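Local coordinates for uncharacterized protein (Capnocytophaga ochracea, PDB 4W9R) that is of unknown function but resembles putative esterases of the alpha/beta-hydrolase clan and may hydrolyse ester bonds, at residues E8-G13 and F96-A101; V51-Y56 and A220-I225; K245-T250 and Y256-N261; K334-A339 and D351-R356. All blocks are in the same frame, centred on the assembly; numbering follows the deposited sequence.

Contact 1: residues E8-G13 and F96-A101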
loop_
_atom_site.group_PDB
_atom_site.type_symbol
_atom_site.label_atom_id
_atom_site.label_comp_id
_atom_site.label_asym_id
_atom_site.label_seq_id
_atom_site.Cartn_x
_atom_site.Cartn_y
_atom_site.Cartn_z
ATOM N N GLU B 8 17.053 -9.990 13.946
ATOM C CA GLU B 8 17.986 -10.184 15.049
ATOM C C GLU B 8 17.279 -9.981 16.385
ATOM O O GLU B 8 16.191 -9.411 16.442
ATOM C CB GLU B 8 19.180 -9.234 14.928
ATOM C CG GLU B 8 18.855 -7.770 15.177
ATOM C CD GLU B 8 20.063 -6.866 15.001
ATOM O OE1 GLU B 8 20.979 -7.234 14.237
ATOM O OE2 GLU B 8 20.099 -5.787 15.630
ATOM N N THR B 9 17.895 -10.464 17.457
ATOM C CA THR B 9 17.337 -10.279 18.790
ATOM C C THR B 9 18.027 -9.127 19.508
ATOM O O THR B 9 19.247 -8.982 19.446
ATOM C CB THR B 9 17.457 -11.554 19.644
ATOM O OG1 THR B 9 18.821 -11.990 19.668
ATOM C CG2 THR B 9 16.587 -12.661 19.070
ATOM N N PHE B 10 17.232 -8.302 20.178
ATOM C CA PHE B 10 17.759 -7.198 20.966
ATOM C C PHE B 10 17.547 -7.487 22.444
ATOM O O PHE B 10 16.430 -7.779 22.871
ATOM C CB PHE B 10 17.085 -5.881 20.573
ATOM C CG PHE B 10 17.599 -4.685 21.326
ATOM C CD1 PHE B 10 16.981 -4.262 22.492
ATOM C CD2 PHE B 10 18.694 -3.975 20.861
ATOM C CE1 PHE B 10 17.450 -3.161 23.185
ATOM C CE2 PHE B 10 19.167 -2.874 21.549
ATOM C CZ PHE B 10 18.544 -2.466 22.712
ATOM N N SER B 11 18.619 -7.413 23.224
ATOM C CA SER B 11 18.511 -7.639 24.657
ATOM C C SER B 11 18.117 -6.343 25.349
ATOM O O SER B 11 18.843 -5.351 25.297
ATOM C CB SER B 11 19.825 -8.175 25.227
ATOM O OG SER B 11 20.116 -9.462 24.712
ATOM N N SER B 12 16.961 -6.360 26.001
ATOM C CA SER B 12 16.420 -5.159 26.618
ATOM C C SER B 12 16.451 -5.258 28.136
ATOM O O SER B 12 16.001 -6.246 28.713
ATOM C CB SER B 12 14.990 -4.910 26.135
ATOM O OG SER B 12 14.421 -3.788 26.786
ATOM N N GLY B 13 16.992 -4.228 28.776
ATOM C CA GLY B 13 17.042 -4.179 30.224
ATOM C C GLY B 13 15.677 -3.875 30.805
ATOM O O GLY B 13 15.285 -4.434 31.831
ATOM N N PHE B 96 7.286 1.307 26.186
ATOM C CA PHE B 96 7.323 2.688 25.719
ATOM C C PHE B 96 8.739 3.257 25.763
ATOM O O PHE B 96 9.206 3.850 24.790
ATOM C CB PHE B 96 6.379 3.549 26.560
ATOM C CG PHE B 96 6.283 4.975 26.105
ATOM C CD1 PHE B 96 5.543 5.309 24.983
ATOM C CD2 PHE B 96 6.916 5.985 26.810
ATOM C CE1 PHE B 96 5.447 6.623 24.567
ATOM C CE2 PHE B 96 6.822 7.299 26.398
ATOM C CZ PHE B 96 6.088 7.618 25.275
ATOM N N GLU B 97 9.417 3.063 26.892
ATOM C CA GLU B 97 10.772 3.576 27.072
ATOM C C GLU B 97 11.818 2.705 26.378
ATOM O O GLU B 97 12.891 3.186 26.016
ATOM C CB GLU B 97 11.101 3.705 28.560
ATOM C CG GLU B 97 10.220 4.698 29.307
ATOM C CD GLU B 97 10.665 4.915 30.741
ATOM O OE1 GLU B 97 11.854 4.677 31.040
ATOM O OE2 GLU B 97 9.825 5.325 31.570
ATOM N N PHE B 98 11.502 1.426 26.196
ATOM C CA PHE B 98 12.384 0.517 25.468
ATOM C C PHE B 98 12.661 1.035 24.061
ATOM O O PHE B 98 13.790 0.975 23.579
ATOM C CB PHE B 98 11.779 -0.889 25.406
ATOM C CG PHE B 98 12.156 -1.659 24.169
ATOM C CD1 PHE B 98 13.431 -2.180 24.020
ATOM C CD2 PHE B 98 11.229 -1.870 23.159
ATOM C CE1 PHE B 98 13.779 -2.887 22.883
ATOM C CE2 PHE B 98 11.570 -2.578 22.020
ATOM C CZ PHE B 98 12.847 -3.088 21.882
ATOM N N VAL B 99 11.622 1.546 23.409
ATOM C CA VAL B 99 11.765 2.114 22.073
ATOM C C VAL B 99 12.616 3.380 22.111
ATOM O O VAL B 99 13.571 3.521 21.348
ATOM C CB VAL B 99 10.394 2.442 21.451
ATOM C CG1 VAL B 99 10.569 3.050 20.067
ATOM C CG2 VAL B 99 9.525 1.194 21.384
ATOM N N SER B 100 12.263 4.295 23.010
ATOM C CA SER B 100 12.953 5.577 23.132
ATOM C C SER B 100 14.392 5.466 23.620
ATOM O O SER B 100 15.314 5.963 22.976
ATOM C CB SER B 100 12.186 6.498 24.085
ATOM O OG SER B 100 10.970 6.935 23.515
ATOM N N ALA B 101 14.576 4.829 24.772
ATOM C CA ALA B 101 15.858 4.868 25.469
ATOM C C ALA B 101 16.827 3.752 25.083
ATOM O O ALA B 101 18.006 3.810 25.430
ATOM C CB ALA B 101 15.620 4.844 26.974
#

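Contact 2: residues V51-Y56 and A220-I225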
loop_
_atom_site.group_PDB
_atom_site.type_symbol
_atom_site.label_atom_id
_atom_site.label_comp_id
_atom_site.label_asym_id
_atom_site.label_seq_id
_atom_site.Cartn_x
_atom_site.Cartn_y
_atom_site.Cartn_z
ATOM N N VAL B 51 8.170 -1.252 4.368
ATOM C CA VAL B 51 9.430 -1.391 3.646
ATOM C C VAL B 51 9.222 -1.325 2.133
ATOM O O VAL B 51 9.974 -0.656 1.427
ATOM C CB VAL B 51 10.142 -2.712 4.006
ATOM C CG1 VAL B 51 11.355 -2.930 3.115
ATOM C CG2 VAL B 51 10.553 -2.706 5.468
ATOM N N SER B 52 8.194 -2.002 1.636
ATOM C CA SER B 52 7.942 -2.024 0.199
ATOM C C SER B 52 7.544 -0.644 -0.324
ATOM O O SER B 52 7.886 -0.279 -1.447
ATOM C CB SER B 52 6.857 -3.045 -0.146
ATOM O OG SER B 52 5.598 -2.640 0.360
HETATM N N MSE B 53 6.822 0.121 0.491
HETATM C CA MSE B 53 6.347 1.431 0.059
HETATM C C MSE B 53 7.427 2.515 0.131
HETATM O O MSE B 53 7.400 3.461 -0.654
HETATM C CB MSE B 53 5.119 1.851 0.874
HETATM C CG MSE B 53 3.864 1.041 0.546
HETATM SE SE MSE B 53 2.241 1.668 1.437
HETATM C CE MSE B 53 1.151 0.057 1.285
ATOM N N VAL B 54 8.381 2.385 1.050
ATOM C CA VAL B 54 9.462 3.370 1.115
ATOM C C VAL B 54 10.467 3.118 -0.008
ATOM O O VAL B 54 11.127 4.045 -0.477
ATOM C CB VAL B 54 10.193 3.370 2.486
ATOM C CG1 VAL B 54 9.223 3.714 3.609
ATOM C CG2 VAL B 54 10.877 2.041 2.750
ATOM N N ARG B 55 10.570 1.867 -0.447
ATOM C CA ARG B 55 11.393 1.531 -1.603
ATOM C C ARG B 55 10.715 2.018 -2.875
ATOM O O ARG B 55 11.367 2.497 -3.802
ATOM C CB ARG B 55 11.638 0.024 -1.679
ATOM C CG ARG B 55 12.495 -0.522 -0.556
ATOM C CD ARG B 55 12.592 -2.039 -0.620
ATOM N NE ARG B 55 13.036 -2.505 -1.930
ATOM C CZ ARG B 55 14.311 -2.622 -2.288
ATOM N NH1 ARG B 55 15.274 -2.308 -1.433
ATOM N NH2 ARG B 55 14.622 -3.055 -3.502
ATOM N N TYR B 56 9.394 1.884 -2.899
ATOM C CA TYR B 56 8.566 2.341 -4.005
ATOM C C TYR B 56 8.739 3.839 -4.235
ATOM O O TYR B 56 9.059 4.274 -5.341
ATOM C CB TYR B 56 7.103 1.994 -3.717
ATOM C CG TYR B 56 6.081 2.546 -4.686
ATOM C CD1 TYR B 56 5.730 1.844 -5.832
ATOM C CD2 TYR B 56 5.435 3.749 -4.431
ATOM C CE1 TYR B 56 4.780 2.337 -6.707
ATOM C CE2 TYR B 56 4.489 4.251 -5.300
ATOM C CZ TYR B 56 4.164 3.542 -6.434
ATOM O OH TYR B 56 3.220 4.044 -7.297
ATOM N N ALA B 220 -7.717 0.167 5.029
ATOM C CA ALA B 220 -7.528 1.572 5.365
ATOM C C ALA B 220 -6.129 1.826 5.912
ATOM O O ALA B 220 -5.539 2.877 5.660
ATOM C CB ALA B 220 -8.575 2.023 6.367
ATOM N N LYS B 221 -5.602 0.862 6.660
ATOM C CA LYS B 221 -4.270 0.995 7.238
ATOM C C LYS B 221 -3.198 1.043 6.155
ATOM O O LYS B 221 -2.234 1.799 6.264
ATOM C CB LYS B 221 -3.987 -0.146 8.216
ATOM C CG LYS B 221 -4.809 -0.071 9.491
ATOM C CD LYS B 221 -4.257 -0.983 10.574
ATOM C CE LYS B 221 -4.501 -2.445 10.255
ATOM N NZ LYS B 221 -4.035 -3.327 11.360
ATOM N N LEU B 222 -3.370 0.237 5.111
ATOM C CA LEU B 222 -2.441 0.244 3.986
ATOM C C LEU B 222 -2.437 1.605 3.308
ATOM O O LEU B 222 -1.380 2.156 3.003
ATOM C CB LEU B 222 -2.797 -0.839 2.968
ATOM C CG LEU B 222 -2.564 -2.295 3.365
ATOM C CD1 LEU B 222 -2.906 -3.215 2.206
ATOM C CD2 LEU B 222 -1.131 -2.518 3.830
ATOM N N GLN B 223 -3.631 2.143 3.079
ATOM C CA GLN B 223 -3.767 3.445 2.444
ATOM C C GLN B 223 -3.238 4.546 3.356
ATOM O O GLN B 223 -2.767 5.580 2.884
ATOM C CB GLN B 223 -5.227 3.710 2.076
ATOM C CG GLN B 223 -5.802 2.704 1.091
ATOM C CD GLN B 223 -7.257 2.971 0.769
ATOM O OE1 GLN B 223 -7.606 4.034 0.253
ATOM N NE2 GLN B 223 -8.118 2.008 1.078
ATOM N N GLY B 224 -3.310 4.310 4.662
ATOM C CA GLY B 224 -2.801 5.254 5.638
ATOM C C GLY B 224 -1.297 5.415 5.540
ATOM O O GLY B 224 -0.780 6.531 5.594
ATOM N N ILE B 225 -0.597 4.295 5.392
ATOM C CA ILE B 225 0.853 4.309 5.229
ATOM C C ILE B 225 1.247 5.049 3.959
ATOM O O ILE B 225 2.163 5.871 3.966
ATOM C CB ILE B 225 1.430 2.883 5.179
ATOM C CG1 ILE B 225 1.074 2.120 6.453
ATOM C CG2 ILE B 225 2.938 2.920 4.985
ATOM C CD1 ILE B 225 1.524 0.678 6.448
#

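Contact 3: residues K245-T250 and Y256-N261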
loop_
_atom_site.group_PDB
_atom_site.type_symbol
_atom_site.label_atom_id
_atom_site.label_comp_id
_atom_site.label_asym_id
_atom_site.label_seq_id
_atom_site.Cartn_x
_atom_site.Cartn_y
_atom_site.Cartn_z
ATOM N N LYS B 245 5.328 26.251 -13.339
ATOM C CA LYS B 245 4.516 27.235 -14.043
ATOM C C LYS B 245 3.844 28.211 -13.077
ATOM O O LYS B 245 3.530 29.345 -13.441
ATOM C CB LYS B 245 3.464 26.520 -14.897
ATOM C CG LYS B 245 2.849 27.365 -15.994
ATOM C CD LYS B 245 2.051 26.497 -16.960
ATOM C CE LYS B 245 2.930 25.424 -17.594
ATOM N NZ LYS B 245 2.183 24.573 -18.566
ATOM N N THR B 246 3.636 27.765 -11.841
ATOM C CA THR B 246 2.922 28.550 -10.839
ATOM C C THR B 246 3.854 29.269 -9.867
ATOM O O THR B 246 3.856 30.493 -9.791
ATOM C CB THR B 246 1.953 27.672 -10.029
ATOM O OG1 THR B 246 0.994 27.076 -10.912
ATOM C CG2 THR B 246 1.224 28.507 -8.987
ATOM N N GLN B 247 4.621 28.502 -9.101
ATOM C CA GLN B 247 5.440 29.068 -8.033
ATOM C C GLN B 247 6.753 29.692 -8.511
ATOM O O GLN B 247 7.374 30.462 -7.779
ATOM C CB GLN B 247 5.742 27.991 -6.989
ATOM C CG GLN B 247 4.506 27.299 -6.447
ATOM C CD GLN B 247 3.552 28.259 -5.766
ATOM O OE1 GLN B 247 2.335 28.150 -5.915
ATOM N NE2 GLN B 247 4.101 29.204 -5.009
HETATM N N MSE B 248 7.174 29.366 -9.728
HETATM C CA MSE B 248 8.478 29.815 -10.217
HETATM C C MSE B 248 8.374 30.883 -11.303
HETATM O O MSE B 248 8.850 32.003 -11.121
HETATM C CB MSE B 248 9.295 28.626 -10.724
HETATM C CG MSE B 248 9.549 27.572 -9.658
HETATM SE SE MSE B 248 11.120 26.477 -10.012
HETATM C CE MSE B 248 12.497 27.841 -9.787
ATOM N N GLU B 249 7.777 30.531 -12.438
ATOM C CA GLU B 249 7.659 31.458 -13.564
ATOM C C GLU B 249 6.936 32.758 -13.214
ATOM O O GLU B 249 7.082 33.760 -13.915
ATOM C CB GLU B 249 6.943 30.784 -14.736
ATOM C CG GLU B 249 7.841 29.898 -15.578
ATOM C CD GLU B 249 7.479 29.938 -17.049
ATOM O OE1 GLU B 249 6.534 30.671 -17.406
ATOM O OE2 GLU B 249 8.142 29.245 -17.847
ATOM N N THR B 250 6.161 32.743 -12.135
ATOM C CA THR B 250 5.444 33.936 -11.698
ATOM C C THR B 250 6.334 34.861 -10.874
ATOM O O THR B 250 5.938 35.975 -10.535
ATOM C CB THR B 250 4.200 33.574 -10.872
ATOM O OG1 THR B 250 4.586 32.753 -9.761
ATOM C CG2 THR B 250 3.188 32.826 -11.730
ATOM N N TYR B 256 16.415 31.965 -7.751
ATOM C CA TYR B 256 17.405 31.064 -7.174
ATOM C C TYR B 256 17.039 30.712 -5.737
ATOM O O TYR B 256 17.244 29.582 -5.292
ATOM C CB TYR B 256 18.804 31.681 -7.215
ATOM C CG TYR B 256 19.761 31.049 -6.227
ATOM C CD1 TYR B 256 20.336 29.813 -6.484
ATOM C CD2 TYR B 256 20.079 31.684 -5.033
ATOM C CE1 TYR B 256 21.204 29.227 -5.583
ATOM C CE2 TYR B 256 20.946 31.108 -4.125
ATOM C CZ TYR B 256 21.506 29.878 -4.405
ATOM O OH TYR B 256 22.372 29.298 -3.505
ATOM N N GLU B 257 16.497 31.691 -5.019
ATOM C CA GLU B 257 16.111 31.505 -3.626
ATOM C C GLU B 257 15.044 30.426 -3.472
ATOM O O GLU B 257 15.004 29.729 -2.460
ATOM C CB GLU B 257 15.612 32.824 -3.026
ATOM C CG GLU B 257 16.717 33.752 -2.535
ATOM C CD GLU B 257 17.586 34.293 -3.656
ATOM O OE1 GLU B 257 17.117 34.334 -4.814
ATOM O OE2 GLU B 257 18.740 34.681 -3.378
ATOM N N TYR B 258 14.185 30.287 -4.477
ATOM C CA TYR B 258 13.156 29.253 -4.456
ATOM C C TYR B 258 13.792 27.867 -4.438
ATOM O O TYR B 258 13.410 27.009 -3.641
ATOM C CB TYR B 258 12.221 29.388 -5.661
ATOM C CG TYR B 258 11.037 28.447 -5.621
ATOM C CD1 TYR B 258 9.866 28.801 -4.962
ATOM C CD2 TYR B 258 11.088 27.204 -6.241
ATOM C CE1 TYR B 258 8.780 27.947 -4.920
ATOM C CE2 TYR B 258 10.007 26.340 -6.203
ATOM C CZ TYR B 258 8.855 26.718 -5.542
ATOM O OH TYR B 258 7.775 25.867 -5.500
ATOM N N LEU B 259 14.768 27.658 -5.316
ATOM C CA LEU B 259 15.474 26.385 -5.391
ATOM C C LEU B 259 16.245 26.108 -4.106
ATOM O O LEU B 259 16.230 24.989 -3.592
ATOM C CB LEU B 259 16.427 26.368 -6.589
ATOM C CG LEU B 259 17.305 25.123 -6.744
ATOM C CD1 LEU B 259 16.454 23.895 -7.033
ATOM C CD2 LEU B 259 18.352 25.321 -7.829
ATOM N N GLU B 260 16.914 27.134 -3.590
ATOM C CA GLU B 260 17.726 26.991 -2.387
ATOM C C GLU B 260 16.857 26.712 -1.167
ATOM O O GLU B 260 17.164 25.828 -0.367
ATOM C CB GLU B 260 18.570 28.244 -2.152
ATOM C CG GLU B 260 19.579 28.102 -1.023
ATOM C CD GLU B 260 20.281 29.405 -0.697
ATOM O OE1 GLU B 260 19.636 30.471 -0.794
ATOM O OE2 GLU B 260 21.479 29.364 -0.346
ATOM N N ASN B 261 15.774 27.471 -1.034
ATOM C CA ASN B 261 14.848 27.298 0.078
ATOM C C ASN B 261 14.272 25.888 0.113
ATOM O O ASN B 261 14.118 25.300 1.184
ATOM C CB ASN B 261 13.716 28.323 0.000
ATOM C CG ASN B 261 12.667 28.115 1.072
ATOM O OD1 ASN B 261 12.835 28.545 2.214
ATOM N ND2 ASN B 261 11.571 27.458 0.709
#

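Contact 4: residues K334-A339 and D351-R356. With ACT (acetate ion), chain I.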
loop_
_atom_site.group_PDB
_atom_site.type_symbol
_atom_site.label_atom_id
_atom_site.label_comp_id
_atom_site.label_asym_id
_atom_site.label_seq_id
_atom_site.Cartn_x
_atom_site.Cartn_y
_atom_site.Cartn_z
ATOM N N LYS B 334 36.627 34.435 -21.105
ATOM C CA LYS B 334 37.534 33.667 -20.262
ATOM C C LYS B 334 36.800 32.509 -19.590
ATOM O O LYS B 334 37.348 31.417 -19.438
ATOM C CB LYS B 334 38.178 34.574 -19.209
ATOM C CG LYS B 334 39.166 33.876 -18.287
ATOM C CD LYS B 334 39.655 34.816 -17.194
ATOM C CE LYS B 334 40.611 34.119 -16.238
ATOM N NZ LYS B 334 41.865 33.684 -16.914
ATOM N N THR B 335 35.552 32.754 -19.203
ATOM C CA THR B 335 34.759 31.764 -18.484
ATOM C C THR B 335 34.220 30.678 -19.416
ATOM O O THR B 335 34.152 29.508 -19.039
ATOM C CB THR B 335 33.586 32.427 -17.741
ATOM O OG1 THR B 335 34.059 33.582 -17.039
ATOM C CG2 THR B 335 32.962 31.458 -16.750
ATOM N N TYR B 336 33.835 31.067 -20.628
ATOM C CA TYR B 336 33.403 30.097 -21.630
ATOM C C TYR B 336 34.532 29.127 -21.961
ATOM O O TYR B 336 34.317 27.919 -22.066
ATOM C CB TYR B 336 32.930 30.797 -22.904
ATOM C CG TYR B 336 31.467 31.181 -22.903
ATOM C CD1 TYR B 336 30.477 30.220 -22.750
ATOM C CD2 TYR B 336 31.075 32.501 -23.086
ATOM C CE1 TYR B 336 29.139 30.564 -22.759
ATOM C CE2 TYR B 336 29.739 32.855 -23.097
ATOM C CZ TYR B 336 28.775 31.882 -22.933
ATOM O OH TYR B 336 27.444 32.228 -22.943
ATOM N N GLN B 337 35.738 29.664 -22.121
ATOM C CA GLN B 337 36.913 28.853 -22.417
ATOM C C GLN B 337 37.229 27.907 -21.264
ATOM O O GLN B 337 37.803 26.836 -21.462
ATOM C CB GLN B 337 38.119 29.746 -22.713
ATOM C CG GLN B 337 37.997 30.550 -23.999
ATOM C CD GLN B 337 39.070 31.618 -24.123
ATOM O OE1 GLN B 337 39.771 31.925 -23.159
ATOM N NE2 GLN B 337 39.200 32.190 -25.315
ATOM N N LYS B 338 36.845 28.310 -20.058
ATOM C CA LYS B 338 37.056 27.493 -18.873
ATOM C C LYS B 338 36.036 26.358 -18.827
ATOM O O LYS B 338 36.332 25.259 -18.360
ATOM C CB LYS B 338 36.961 28.353 -17.611
ATOM C CG LYS B 338 37.863 27.904 -16.476
ATOM C CD LYS B 338 37.915 28.952 -15.374
ATOM C CE LYS B 338 38.940 28.589 -14.312
ATOM N NZ LYS B 338 39.038 29.636 -13.256
ATOM N N ALA B 339 34.835 26.635 -19.325
ATOM C CA ALA B 339 33.763 25.646 -19.346
ATOM C C ALA B 339 34.020 24.580 -20.402
ATOM O O ALA B 339 33.616 23.429 -20.249
ATOM C CB ALA B 339 32.425 26.321 -19.592
ATOM N N ASP B 351 30.316 22.176 -28.622
ATOM C CA ASP B 351 29.896 22.874 -29.831
ATOM C C ASP B 351 29.161 24.169 -29.497
ATOM O O ASP B 351 29.412 25.208 -30.108
ATOM C CB ASP B 351 29.008 21.977 -30.695
ATOM C CG ASP B 351 29.736 20.750 -31.207
ATOM O OD1 ASP B 351 30.980 20.704 -31.104
ATOM O OD2 ASP B 351 29.062 19.834 -31.725
ATOM N N LEU B 352 28.251 24.098 -28.529
ATOM C CA LEU B 352 27.483 25.269 -28.118
ATOM C C LEU B 352 28.385 26.330 -27.501
ATOM O O LEU B 352 28.247 27.519 -27.793
ATOM C CB LEU B 352 26.385 24.874 -27.130
ATOM C CG LEU B 352 25.578 26.022 -26.519
ATOM C CD1 LEU B 352 24.932 26.872 -27.602
ATOM C CD2 LEU B 352 24.528 25.484 -25.561
ATOM N N ILE B 353 29.306 25.894 -26.648
ATOM C CA ILE B 353 30.259 26.797 -26.016
ATOM C C ILE B 353 31.123 27.488 -27.067
ATOM O O ILE B 353 31.410 28.681 -26.965
ATOM C CB ILE B 353 31.159 26.049 -25.012
ATOM C CG1 ILE B 353 30.320 25.499 -23.856
ATOM C CG2 ILE B 353 32.249 26.963 -24.476
ATOM C CD1 ILE B 353 31.104 24.658 -22.878
ATOM N N ASN B 354 31.515 26.734 -28.090
ATOM C CA ASN B 354 32.339 27.272 -29.164
ATOM C C ASN B 354 31.633 28.377 -29.942
ATOM O O ASN B 354 32.259 29.363 -30.332
ATOM C CB ASN B 354 32.761 26.156 -30.120
ATOM C CG ASN B 354 34.264 25.992 -30.191
ATOM O OD1 ASN B 354 34.848 25.204 -29.448
ATOM N ND2 ASN B 354 34.900 26.742 -31.084
ATOM N N GLU B 355 30.334 28.205 -30.168
ATOM C CA GLU B 355 29.539 29.213 -30.863
ATOM C C GLU B 355 29.522 30.514 -30.065
ATOM O O GLU B 355 29.585 31.605 -30.633
ATOM C CB GLU B 355 28.111 28.715 -31.095
ATOM C CG GLU B 355 27.255 29.648 -31.942
ATOM C CD GLU B 355 25.799 29.218 -32.002
ATOM O OE1 GLU B 355 25.326 28.862 -33.103
ATOM O OE2 GLU B 355 25.126 29.243 -30.950
ATOM N N ARG B 356 29.444 30.386 -28.744
ATOM C CA ARG B 356 29.463 31.538 -27.854
ATOM C C ARG B 356 30.830 32.214 -27.880
ATOM O O ARG B 356 30.927 33.440 -27.885
ATOM C CB ARG B 356 29.107 31.120 -26.426
ATOM C CG ARG B 356 27.764 30.415 -26.298
ATOM C CD ARG B 356 26.609 31.356 -26.591
ATOM N NE ARG B 356 25.318 30.673 -26.555
ATOM C CZ ARG B 356 24.599 30.489 -25.451
ATOM N NH1 ARG B 356 23.436 29.858 -25.513
ATOM N NH2 ARG B 356 25.045 30.934 -24.284
HETATM C C ACT I . 20.244 28.727 -24.050
HETATM O O ACT I . 21.437 28.949 -23.748
HETATM O OXT ACT I . 19.386 29.246 -23.303
HETATM C CH3 ACT I . 19.864 27.889 -25.234
#

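Contact 1: residues E8-G13 and F96-A101
Phe10, on edge strand 5-12 of the mixed sheet, puts its ring against the ring of Phe98 on helix 91-110, so the outermost strand is joined to a helix of the alpha/beta-hydrolase-like domain. CG of Phe10 stands opposite the backbone N (chi1 -179°), which carries the ring off the strand to the helix. There CD1 of Phe10 comes within 3.5 Å of CE1 of Phe98, reaching that ring at its edge and close to its plane. The two ring planes are 56° apart, an oblique pairing with 5.8 Å between centroids, and the two side chains run past one another in opposite senses. Tyr106, further along the same helix, meets Phe10 edge-to-face. Two residues on, Ser12 also directs its CB to the helix; its OG lies 3.3 Å from CD1 of Phe98, while its CB is 3.8 Å from the same CD1. This is plain van der Waals contact; the hydroxyl's polar partners are Glu102 on the helix and the backbone N of Leu15 in the turn after the strand. Phe98 thus touches both an aromatic and a small polar neighbour, and its ring also rests on Leu15. Across these two segments the contact is van der Waals, largely apolar and not directional; the hydrogen bonding that ties strand to helix lies just beside it, in Ser12 to Glu102 and in Glu8 to Tyr106.

Contact 2: residues V51-Y56 and A220-I225
Met53, built as selenomethionine, reaches from helix 43-59 to Leu222 and Ile225 on helix 217-232, a helix-to-helix packing in the alpha/beta-hydrolase-like domain. Its CB points at the partner helix but touches neither residue itself. CG is set opposite the carbonyl carbon (chi1 -71°), and beyond it the chain runs out extended, which lets the last two atoms span the distance to the partner helix. SE meets the branch methyl of Ile225, with CG2 at 3.8 Å; the Met53 and Ile225 side chains cross at about a right angle. CE goes further, to the backbone of Leu222, lying 3.7 Å from its O, and more loosely to its side chain, at 4.3 Å from CD2. The same Met53 side chain also packs on Ala226 and Leu229, while Ile225 rests on Leu147 of strand 143-149 and so ties the pair to the sheet. The contact lies at the dimer interface as well: Met53 packs on Met53 of the second subunit, and Ser52 is hydrogen-bonded to Ser52 of that subunit. Within the chain the selenium touches both partners, standing 4.0 Å from CB of Ile225 and equally far from O of Leu222.

Contact 3: residues K245-T250 and Y256-N261
The Tyr258 ring, on helix 255-270, has Met248 of helix 241-248 over one face and Gln247 near its hydroxyl end. On that face CG of Met248 makes a CH-pi contact, 4.1 Å from the ring centroid and 29° off the normal. SE of Met248, built as selenomethionine, follows in a Met-aromatic contact, placed obliquely at 4.7 Å from the centroid; CE then folds in beside CD2 of Tyr258 because the chain bends at chi3 (67°). Gln247 comes in at the hydroxyl end, with CB 3.3 Å from OH of Tyr258. CB of Gln247 faces helix 255-270, while its amide end turns away from that helix. The ring gets there because CG of Tyr258 is turned opposite its own N (chi1 -173°), which carries the phenol to helix 241-248. Its OH is hydrogen-bonded to Glu243, about one turn before Gln247 on that helix. Met248 and Leu259 both touch Thr284 of helix 278-290, so the pair is seated on the next helix of the helical part of the chain. An alanine in place of Tyr258 would probably leave Met248 without its aromatic surface and Glu243 without its hydroxyl partner. The contact therefore has an apolar and a polar end: the methylene and the chalcogen, sulfur in the natural methionine, pack on the ring, while the hydrogen bond to Glu243 anchors the phenol's far end and is likely to limit its swing.

Contact 4: residues K334-A339 and D351-R356
Tyr336 and Arg356 join helix 329-339 to helix 350-362 in an antiparallel helix pair of the C-terminal helical array, which resembles tetratricopeptide-type helical packing. The short axes run at 162° to each other and come within 9.5 Å. The close-packed part is apolar: CB of Arg356 lies over one face of the Tyr336 ring, 3.7 Å from its centroid in a CH-pi contact. Beside it CG2 of Ile353 sits against the backbone O of Tyr336, and CD1 of Ile353 reaches CB of Ala339 at 3.9 Å. The less closely packed, polar side is the guanidinium of the partly exposed Arg356, brought back along the ring by the bend at chi2 (-68°) and standing nearly perpendicular to it. NH2 of Arg356 donates to OH of Tyr336 and also forms a salt bridge with Glu321, while that OH is itself hydrogen-bonded to Glu324; both acids lie on helix 314-325. A leucine in place of Tyr336 would probably leave Arg356 CB without the ring face it rests on and deprive the guanidinium and Glu324 of their shared hydroxyl. Past the guanidinium, O of an acetate, probably from the crystallisation liquor, accepts a hydrogen bond from NH1 of Arg356 at 2.8 Å.

Overall arrangement
Contacts 1 and 2 belong to the alpha/beta-hydrolase-like domain, their centres about 25 Å apart and their segments alternating along the chain; contacts 3 and 4 follow in series in the helical remainder, about 28 Å apart centre to centre. None shares a helix or strand with another, though the helices of contacts 2 and 3 are consecutive. Contacts 1, 2 and 4 are buried, contact 3 only partly. Contacts 1 and 2 are van der Waals packing, the second also part of the dimer interface; contact 3 adds an aromatic-selenium contact. Contact 4, its centre about 39 Å from the centre of the chain, is the one whose two segments are joined directly by a hydrogen bond.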